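Local coordinates for uncharacterized protein (PDB 4DQA), which is of unknown function but probably binds carbohydrate through a concanavalin A-like lectin domain joined to an N-terminal domain of the BT_3987-like family, at residues A[163-168]-A[226-231]; A[285-290]-A[310-315]. One frame throughout, in Å; residues are numbered along the deposited sequence. Where two conformers were deposited one is given.

Both contacts lie in one antiparallel sheet of the concanavalin A-like domain, their centres about 9 Å apart, with strands 163-171 and 282-289 side by side. Contact 1 is buried throughout: a regular ladder whose side chains are aromatic and aliphatic on one face, small or hydroxyl-bearing on the other, with a single acid. Contact 2 is buried at its middle but reaches the surface at S290, G311 and E310; its ladder is broken by a classic beta bulge and adds the E285-R287 salt bridge, with the Y315 hydroxyl bonded to the same carboxylate oxygen. The two are joined by backbone bonding of T164 with W289 and by E166, whose OE2 accepts from W289 NE1 at 2.8 Å and salt-bridges R287.

Contact 1 of 2, residues A[163-168]-A[226-231]; sequences FTYEAL and VALTYD
F163 to A167 pair with Y230 to V226 as antiparallel strands, their axes 4.6 Å apart at 179°, and six backbone hydrogen bonds join the hydrogen-bonded pairs F163-Y230, Y165-L228 and A167-V226. The straightest is V226 N to A167 O, 2.8 Å long with an angle of 175° at the hydrogen. On the face carrying these three pairs, L228 is the hub. Its CD2 methyl lies 3.9 Å from F163 CE2, at the edge of that ring and near its plane, and also touches Y165 CD2 at 3.9 Å; a branched aliphatic end fits the corner where the two rings meet. F163 turns its ring back over the strands because CG stands between the backbone N and the carbonyl carbon (chi1 72°). This brings CE1 to 3.5 Å from Y230 CB and lays CE2 above one face of the Y165 ring, toward its rim. The Y230 ring leads away, and its OH bonds to the carbonyl of I253, while Y165 OH reaches that of M187, so both phenols end on polar partners.

On the face of T164, T229, E166 and A227 the residues are small or polar, apart from the long acid E166. T164 and T229 lie side by side, OG1 of T164 3.7 Å from CG2 of T229, and that hydroxyl is hydrogen-bonded to V291 O and R293 N. The short A227 methyl packs 3.9 Å from E166 CB, and the acid extends onward to R287 and W289. The F163, Y165, L228 and Y230 face carries the hydrophobic packing, and Y165 meets F264 of the second sheet edge-to-face, consistent with a concanavalin A-like β-sandwich.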
loop_
_atom_site.group_PDB
_atom_site.type_symbol
_atom_site.label_atom_id
_atom_site.label_comp_id
_atom_site.label_asym_id
_atom_site.label_seq_id
_atom_site.Cartn_x
_atom_site.Cartn_y
_atom_site.Cartn_z
ATOM N N PHE A 163 -17.661 1.472 -9.593
ATOM C CA PHE A 163 -16.390 2.171 -9.689
ATOM C C PHE A 163 -15.946 2.695 -8.341
ATOM O O PHE A 163 -16.704 2.691 -7.364
ATOM C CB PHE A 163 -16.496 3.326 -10.687
ATOM C CG PHE A 163 -17.303 4.471 -10.176
ATOM C CD1 PHE A 163 -18.675 4.455 -10.294
ATOM C CD2 PHE A 163 -16.692 5.537 -9.535
ATOM C CE1 PHE A 163 -19.452 5.490 -9.796
ATOM C CE2 PHE A 163 -17.468 6.589 -9.034
ATOM C CZ PHE A 163 -18.845 6.545 -9.164
ATOM N N THR A 164 -14.693 3.135 -8.331
ATOM C CA THR A 164 -14.063 3.756 -7.166
ATOM C C THR A 164 -13.181 4.894 -7.614
ATOM O O THR A 164 -12.413 4.763 -8.577
ATOM C CB THR A 164 -13.180 2.744 -6.414
ATOM O OG1 THR A 164 -13.963 1.619 -6.033
ATOM C CG2 THR A 164 -12.571 3.365 -5.165
ATOM N N TYR A 165 -13.280 6.015 -6.906
ATOM C CA TYR A 165 -12.271 7.067 -6.969
ATOM C C TYR A 165 -11.586 7.039 -5.618
ATOM O O TYR A 165 -12.269 6.968 -4.598
ATOM C CB TYR A 165 -12.882 8.467 -7.071
ATOM C CG TYR A 165 -13.671 8.844 -8.307
ATOM C CD1 TYR A 165 -13.678 8.065 -9.456
ATOM C CD2 TYR A 165 -14.412 10.035 -8.316
ATOM C CE1 TYR A 165 -14.393 8.454 -10.583
ATOM C CE2 TYR A 165 -15.138 10.427 -9.433
ATOM C CZ TYR A 165 -15.116 9.647 -10.569
ATOM O OH TYR A 165 -15.833 10.025 -11.691
ATOM N N GLU A 166 -10.270 7.157 -5.579
ATOM C CA GLU A 166 -9.592 7.299 -4.283
ATOM C C GLU A 166 -8.324 8.112 -4.422
ATOM O O GLU A 166 -7.740 8.199 -5.499
ATOM C CB GLU A 166 -9.296 5.976 -3.581
ATOM C CG GLU A 166 -8.402 5.061 -4.365
ATOM C CD GLU A 166 -8.022 3.788 -3.619
ATOM O OE1 GLU A 166 -7.956 3.824 -2.378
ATOM O OE2 GLU A 166 -7.734 2.753 -4.279
ATOM N N ALA A 167 -7.932 8.746 -3.328
ATOM C CA ALA A 167 -6.692 9.528 -3.284
ATOM C C ALA A 167 -6.308 9.808 -1.855
ATOM O O ALA A 167 -7.166 9.881 -0.958
ATOM C CB ALA A 167 -6.869 10.840 -3.988
ATOM N N LEU A 168 -5.016 10.026 -1.644
ATOM C CA LEU A 168 -4.523 10.712 -0.445
ATOM C C LEU A 168 -4.468 12.195 -0.793
ATOM O O LEU A 168 -3.914 12.586 -1.838
ATOM C CB LEU A 168 -3.125 10.240 -0.051
ATOM C CG LEU A 168 -3.047 8.800 0.417
ATOM C CD1 LEU A 168 -1.607 8.263 0.317
ATOM C CD2 LEU A 168 -3.590 8.626 1.828
ATOM N N VAL A 226 -9.216 9.560 0.974
ATOM C CA VAL A 226 -10.609 9.777 0.612
ATOM C C VAL A 226 -10.987 8.840 -0.518
ATOM O O VAL A 226 -10.187 8.556 -1.400
ATOM C CB VAL A 226 -10.917 11.231 0.237
ATOM C CG1 VAL A 226 -10.557 12.188 1.403
ATOM C CG2 VAL A 226 -10.222 11.654 -1.035
ATOM N N ALA A 227 -12.212 8.320 -0.476
ATOM C CA ALA A 227 -12.697 7.420 -1.526
ATOM C C ALA A 227 -14.193 7.571 -1.750
ATOM O O ALA A 227 -14.967 7.853 -0.821
ATOM C CB ALA A 227 -12.363 5.959 -1.209
ATOM N N LEU A 228 -14.597 7.391 -3.001
ATOM C CA LEU A 228 -16.001 7.309 -3.379
ATOM C C LEU A 228 -16.163 5.966 -4.086
ATOM O O LEU A 228 -15.397 5.674 -5.007
ATOM C CB LEU A 228 -16.315 8.425 -4.357
ATOM C CG LEU A 228 -17.626 8.293 -5.137
ATOM C CD1 LEU A 228 -18.840 8.434 -4.227
ATOM C CD2 LEU A 228 -17.670 9.317 -6.248
ATOM N N THR A 229 -17.152 5.182 -3.673
ATOM C CA THR A 229 -17.445 3.908 -4.329
ATOM C C THR A 229 -18.898 3.885 -4.759
ATOM O O THR A 229 -19.753 4.516 -4.134
ATOM C CB THR A 229 -17.171 2.680 -3.430
ATOM O OG1 THR A 229 -18.073 2.658 -2.318
ATOM C CG2 THR A 229 -15.724 2.665 -2.937
ATOM N N TYR A 230 -19.175 3.159 -5.828
ATOM C CA TYR A 230 -20.558 2.826 -6.171
ATOM C C TYR A 230 -20.585 1.386 -6.631
ATOM O O TYR A 230 -19.819 0.998 -7.502
ATOM C CB TYR A 230 -21.061 3.708 -7.300
ATOM C CG TYR A 230 -22.443 3.379 -7.820
ATOM C CD1 TYR A 230 -23.532 3.270 -6.965
ATOM C CD2 TYR A 230 -22.660 3.245 -9.176
ATOM C CE1 TYR A 230 -24.810 3.019 -7.456
ATOM C CE2 TYR A 230 -23.936 2.993 -9.674
ATOM C CZ TYR A 230 -24.994 2.889 -8.811
ATOM O OH TYR A 230 -26.245 2.637 -9.319
ATOM N N ASP A 231 -21.456 0.616 -5.998
ATOM C CA ASP A 231 -21.703 -0.779 -6.346
ATOM C C ASP A 231 -23.014 -0.795 -7.118
ATOM O O ASP A 231 -24.081 -0.686 -6.521
ATOM C CB ASP A 231 -21.816 -1.600 -5.064
ATOM C CG ASP A 231 -21.884 -3.096 -5.317
ATOM O OD1 ASP A 231 -22.710 -3.544 -6.145
ATOM O OD2 ASP A 231 -21.101 -3.822 -4.666
#

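Contact 2 of 2, residues A[285-290]-A[310-315]; sequences EVRVWS and EGLALY
V288 and L314 form the hydrogen-bonded pair at the middle of an antiparallel ladder interrupted by a classic beta bulge, in which two successive residues, A313 and L314, stand opposite V288. V288 O therefore accepts two amides, A313 N at 2.8 Å and L314 N at 3.2 Å, and the register shifts by one residue before W289 meets L312. Past the bulge, S290 N bonds to G311 O. G311 has a positive phi, at which any CB would press on the carbonyl O of E310, and it lies close to W289 CE3, so a residue without a side chain fits. Compact aliphatic groups suit the face of V288 and L314, whose CB atoms approach to 4.0 Å.

The opposite face is aromatic and charged. L312 sends CD1 over the six-membered ring of W289, 3.8 Å from its centroid and 14° off the normal, a CH-pi contact; with CG anti to the backbone N (chi1 -176°), the branch is carried across the indole. R287 lies alongside Y315 and points the same way, its extended chain bringing NE to 3.5 Å from CE1. The E285 carboxylate comes to the edge of the Y315 ring; its plane and the guanidinium plane each stand 84° from that ring. These charges would probably be costly to bury without a partner.

Farther out, E166 is the shared anchor from the neighbouring strand, N301 O receives R287 NH2, K317 salt-bridges E285, and K317 NZ and V305 N bond Y315 OH. At the centre, E285 OE1 accepts the Y315 hydroxyl on its syn lone pair at 2.6 Å and R287 NH2 on its anti lone pair at 2.7 Å.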
loop_
_atom_site.group_PDB
_atom_site.type_symbol
_atom_site.label_atom_id
_atom_site.label_comp_id
_atom_site.label_asym_id
_atom_site.label_seq_id
_atom_site.Cartn_x
_atom_site.Cartn_y
_atom_site.Cartn_z
ATOM N N GLU A 285 -1.211 8.933 -4.618
ATOM C CA GLU A 285 -1.940 7.660 -4.730
ATOM C C GLU A 285 -3.365 7.859 -5.238
ATOM O O GLU A 285 -4.346 7.342 -4.673
ATOM C CB GLU A 285 -1.938 6.896 -3.409
ATOM C CG GLU A 285 -0.581 6.485 -2.946
ATOM C CD GLU A 285 0.069 5.497 -3.897
ATOM O OE1 GLU A 285 -0.549 4.444 -4.170
ATOM O OE2 GLU A 285 1.175 5.788 -4.418
ATOM N N VAL A 286 -3.450 8.586 -6.337
ATOM C CA VAL A 286 -4.728 8.879 -6.996
ATOM C C VAL A 286 -5.113 7.733 -7.914
ATOM O O VAL A 286 -4.320 7.338 -8.772
ATOM C CB VAL A 286 -4.601 10.158 -7.828
ATOM C CG1 VAL A 286 -5.871 10.451 -8.601
ATOM C CG2 VAL A 286 -4.216 11.346 -6.957
ATOM N N ARG A 287 -6.297 7.162 -7.712
ATOM C CA ARG A 287 -6.718 5.985 -8.477
ATOM C C ARG A 287 -8.151 6.040 -8.905
ATOM O O ARG A 287 -9.004 6.548 -8.189
ATOM C CB ARG A 287 -6.522 4.704 -7.666
ATOM C CG ARG A 287 -5.167 4.611 -6.974
ATOM C CD ARG A 287 -5.083 3.341 -6.128
ATOM N NE ARG A 287 -3.911 3.406 -5.252
ATOM C CZ ARG A 287 -3.871 2.961 -4.013
ATOM N NH1 ARG A 287 -4.928 2.377 -3.465
ATOM N NH2 ARG A 287 -2.755 3.080 -3.312
ATOM N N VAL A 288 -8.429 5.419 -10.048
ATOM C CA VAL A 288 -9.802 5.141 -10.459
ATOM C C VAL A 288 -9.871 3.654 -10.749
ATOM O O VAL A 288 -8.999 3.119 -11.437
ATOM C CB VAL A 288 -10.199 5.882 -11.724
ATOM C CG1 VAL A 288 -11.625 5.491 -12.139
ATOM C CG2 VAL A 288 -10.139 7.383 -11.520
ATOM N N TRP A 289 -10.895 2.992 -10.217
ATOM C CA TRP A 289 -11.107 1.570 -10.456
ATOM C C TRP A 289 -12.441 1.372 -11.135
ATOM O O TRP A 289 -13.397 2.109 -10.883
ATOM C CB TRP A 289 -11.172 0.797 -9.133
ATOM C CG TRP A 289 -9.989 0.888 -8.244
ATOM C CD1 TRP A 289 -9.668 1.917 -7.399
ATOM C CD2 TRP A 289 -8.985 -0.124 -8.043
ATOM N NE1 TRP A 289 -8.516 1.619 -6.710
ATOM C CE2 TRP A 289 -8.089 0.364 -7.080
ATOM C CE3 TRP A 289 -8.749 -1.391 -8.602
ATOM C CZ2 TRP A 289 -6.974 -0.359 -6.655
ATOM C CZ3 TRP A 289 -7.635 -2.109 -8.179
ATOM C CH2 TRP A 289 -6.765 -1.588 -7.218
ATOM N N SER A 290 -12.530 0.313 -11.940
ATOM C CA SER A 290 -13.789 -0.092 -12.554
ATOM C C SER A 290 -14.551 -1.150 -11.730
ATOM O O SER A 290 -15.354 -1.931 -12.272
ATOM C CB SER A 290 -13.507 -0.626 -13.956
ATOM O OG SER A 290 -12.610 -1.719 -13.893
ATOM N N GLU A 310 -5.830 -5.894 -11.829
ATOM C CA GLU A 310 -7.072 -5.974 -12.564
ATOM C C GLU A 310 -8.087 -5.006 -11.970
ATOM O O GLU A 310 -8.245 -4.922 -10.751
ATOM C CB GLU A 310 -7.604 -7.400 -12.508
ATOM C CG GLU A 310 -8.898 -7.595 -13.270
ATOM C CD GLU A 310 -8.701 -7.665 -14.782
ATOM O OE1 GLU A 310 -7.559 -7.910 -15.230
ATOM O OE2 GLU A 310 -9.713 -7.514 -15.498
ATOM N N GLY A 311 -8.734 -4.239 -12.830
ATOM C CA GLY A 311 -9.730 -3.279 -12.393
ATOM C C GLY A 311 -9.222 -1.870 -12.151
ATOM O O GLY A 311 -10.009 -0.955 -11.905
ATOM N N LEU A 312 -7.904 -1.686 -12.208
ATOM C CA LEU A 312 -7.303 -0.393 -11.954
ATOM C C LEU A 312 -7.215 0.353 -13.284
ATOM O O LEU A 312 -6.444 -0.030 -14.170
ATOM C CB LEU A 312 -5.940 -0.568 -11.344
ATOM C CG LEU A 312 -5.186 0.669 -10.922
ATOM C CD1 LEU A 312 -5.956 1.520 -9.881
ATOM C CD2 LEU A 312 -3.814 0.261 -10.367
ATOM N N ALA A 313 -8.065 1.361 -13.436
ATOM C CA ALA A 313 -8.187 2.083 -14.703
ATOM C C ALA A 313 -7.243 3.272 -14.826
ATOM O O ALA A 313 -6.940 3.734 -15.929
ATOM C CB ALA A 313 -9.645 2.540 -14.916
ATOM N N LEU A 314 -6.786 3.790 -13.687
ATOM C CA LEU A 314 -5.928 4.964 -13.660
ATOM C C LEU A 314 -5.184 4.961 -12.343
ATOM O O LEU A 314 -5.781 4.688 -11.299
ATOM C CB LEU A 314 -6.770 6.230 -13.742
ATOM C CG LEU A 314 -5.953 7.522 -13.719
ATOM C CD1 LEU A 314 -5.228 7.645 -15.048
ATOM C CD2 LEU A 314 -6.807 8.740 -13.426
ATOM N N TYR A 315 -3.897 5.268 -12.376
ATOM C CA TYR A 315 -3.086 5.325 -11.148
ATOM C C TYR A 315 -1.996 6.348 -11.281
ATOM O O TYR A 315 -1.075 6.177 -12.073
ATOM C CB TYR A 315 -2.474 3.944 -10.918
ATOM C CG TYR A 315 -1.765 3.710 -9.588
ATOM C CD1 TYR A 315 -1.890 4.580 -8.507
ATOM C CD2 TYR A 315 -0.986 2.583 -9.439
ATOM C CE1 TYR A 315 -1.236 4.312 -7.287
ATOM C CE2 TYR A 315 -0.330 2.317 -8.259
ATOM C CZ TYR A 315 -0.493 3.154 -7.174
ATOM O OH TYR A 315 0.182 2.840 -6.020
#